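Local structure of 3-hydroxyacyl-CoA dehydrogenase type-2 (Mycobacterium avium, 3PPI) at residues A[32-37]-A[92-97]. The protein probably catalyses the NAD-dependent oxidation of 3-hydroxyacyl-CoA thioesters to 3-oxoacyl-CoA, as a member of the short-chain dehydrogenase/reductase family. Sequence-based numbering, arbitrary orientation. Where two conformers were deposited one is given.
Sequences SAIVSG and LAAIEA. With MG (magnesium ion), chain F.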
loop_
_atom_site.group_PDB
_atom_site.type_symbol
_atom_site.label_atom_id
_atom_site.label_comp_id
_atom_site.label_asym_id
_atom_site.label_seq_id
_atom_site.Cartn_x
_atom_site.Cartn_y
_atom_site.Cartn_z
ATOM N N SER A 32 -22.115 16.229 -20.252
ATOM C CA SER A 32 -22.984 15.235 -19.641
ATOM C C SER A 32 -22.178 14.112 -18.991
ATOM O O SER A 32 -20.976 13.940 -19.259
ATOM C CB SER A 32 -23.953 14.659 -20.667
ATOM O OG SER A 32 -23.251 14.108 -21.764
ATOM N N ALA A 33 -22.871 13.352 -18.148
ATOM C CA ALA A 33 -22.279 12.303 -17.338
ATOM C C ALA A 33 -23.224 11.106 -17.275
ATOM O O ALA A 33 -24.447 11.259 -17.406
ATOM C CB ALA A 33 -22.015 12.821 -15.954
ATOM N N ILE A 34 -22.652 9.922 -17.092
ATOM C CA ILE A 34 -23.417 8.694 -16.824
ATOM C C ILE A 34 -23.052 8.208 -15.424
ATOM O O ILE A 34 -21.867 8.129 -15.077
ATOM C CB ILE A 34 -23.072 7.566 -17.835
ATOM C CG1 ILE A 34 -23.594 7.892 -19.233
ATOM C CG2 ILE A 34 -23.663 6.213 -17.386
ATOM C CD1 ILE A 34 -22.886 7.096 -20.320
ATOM N N VAL A 35 -24.050 7.877 -14.616
ATOM C CA VAL A 35 -23.788 7.263 -13.320
ATOM C C VAL A 35 -24.391 5.879 -13.297
ATOM O O VAL A 35 -25.624 5.743 -13.369
ATOM C CB VAL A 35 -24.361 8.106 -12.158
ATOM C CG1 VAL A 35 -24.076 7.445 -10.819
ATOM C CG2 VAL A 35 -23.774 9.534 -12.183
ATOM N N SER A 36 -23.541 4.850 -13.239
ATOM C CA SER A 36 -24.035 3.479 -13.076
ATOM C C SER A 36 -24.476 3.301 -11.627
ATOM O O SER A 36 -23.918 3.904 -10.724
ATOM C CB SER A 36 -23.009 2.416 -13.534
ATOM O OG SER A 36 -21.984 2.178 -12.586
ATOM N N GLY A 37 -25.514 2.499 -11.410
ATOM C CA GLY A 37 -26.190 2.442 -10.112
ATOM C C GLY A 37 -26.857 3.749 -9.708
ATOM O O GLY A 37 -27.044 4.016 -8.514
ATOM N N LEU A 92 -23.947 1.084 -24.573
ATOM C CA LEU A 92 -23.902 1.931 -25.768
ATOM C C LEU A 92 -25.159 2.805 -25.890
ATOM O O LEU A 92 -25.065 3.949 -26.328
ATOM C CB LEU A 92 -23.683 1.095 -27.034
ATOM C CG LEU A 92 -22.271 0.558 -27.294
ATOM C CD1 LEU A 92 -22.271 -0.201 -28.638
ATOM C CD2 LEU A 92 -21.245 1.678 -27.302
ATOM N N ALA A 93 -26.317 2.268 -25.486
ATOM C CA ALA A 93 -27.555 3.042 -25.448
ATOM C C ALA A 93 -27.498 4.146 -24.390
ATOM O O ALA A 93 -28.008 5.243 -24.610
ATOM C CB ALA A 93 -28.780 2.128 -25.215
ATOM N N ALA A 94 -26.895 3.863 -23.241
ATOM C CA ALA A 94 -26.742 4.887 -22.211
ATOM C C ALA A 94 -25.835 6.022 -22.709
ATOM O O ALA A 94 -26.077 7.180 -22.421
ATOM C CB ALA A 94 -26.211 4.277 -20.908
ATOM N N ILE A 95 -24.810 5.671 -23.479
ATOM C CA ILE A 95 -23.895 6.642 -24.071
ATOM C C ILE A 95 -24.586 7.545 -25.102
ATOM O O ILE A 95 -24.356 8.765 -25.112
ATOM C CB ILE A 95 -22.670 5.938 -24.688
ATOM C CG1 ILE A 95 -21.808 5.363 -23.568
ATOM C CG2 ILE A 95 -21.845 6.891 -25.530
ATOM C CD1 ILE A 95 -20.660 4.469 -24.045
ATOM N N GLU A 96 -25.439 6.963 -25.947
ATOM C CA GLU A 96 -26.177 7.749 -26.936
ATOM C C GLU A 96 -27.136 8.718 -26.240
ATOM O O GLU A 96 -27.271 9.860 -26.658
ATOM C CB GLU A 96 -26.937 6.841 -27.914
ATOM C CG GLU A 96 -26.038 5.981 -28.818
ATOM C CD GLU A 96 -25.240 6.797 -29.836
ATOM O OE1 GLU A 96 -25.863 7.477 -30.677
ATOM O OE2 GLU A 96 -23.990 6.741 -29.811
ATOM N N ALA A 97 -27.791 8.266 -25.173
ATOM C CA ALA A 97 -28.680 9.132 -24.394
ATOM C C ALA A 97 -27.914 10.309 -23.753
ATOM O O ALA A 97 -28.329 11.461 -23.863
ATOM C CB ALA A 97 -29.414 8.331 -23.339
HETATM MG MG MG F . -27.473 2.299 -6.643
HETATM O O HOH W 1 -25.246 3.160 -6.168
HETATM O O HOH W 2 -29.434 1.324 -7.687
HETATM O O HOH W 3 -26.628 0.319 -7.360
#
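In I34 the first torsion (chi1 -69°) sets CG1 anti to the carbonyl carbon, and an extended second torsion (chi2 160°) carries CD1 out from the strand to the backbone of helix 88-98, where A94 and I95 lie. I95 has nearly the same shape; although its CB points away from the strand, its CG1, set beside the backbone N, is the atom that meets I34: I34 CD1 lies 3.8 Å from I95 CG1, with the two side chains running obliquely to each other. The same methyl sits 3.8 Å from A94 O, a van der Waals approach to a helical carbonyl, and 4.4 Å from A94 CB, which does point toward the strand. The CA atoms of I34 and A94, 7.4 Å apart, are the nearest such pair across the segments. With no hydrogen bond crossing between the segments and only 106 Å² buried, the contact is van der Waals packing centred on I34 CD1. Strand 31-36 is the first strand of a Rossmann fold, inside a parallel sheet of order 3-2-1-4-5-6-7, and helix 88-98 covers the sheet face from which I34 projects. V58 and L104 on the adjoining strands, and V151 of helix 130-156, also touch I34; L150 of that helix touches I95. Nearer the start of the strand, S32 OG is hydrogen-bonded to A98 O at the end of helix 88-98. At the strand's other end the chain turns at G37, which has positive phi (64°) and whose carbonyl oxygen binds a magnesium ion, G37 O lying 2.6 Å from the metal; three waters bind it as well, and G40 belongs to the same site.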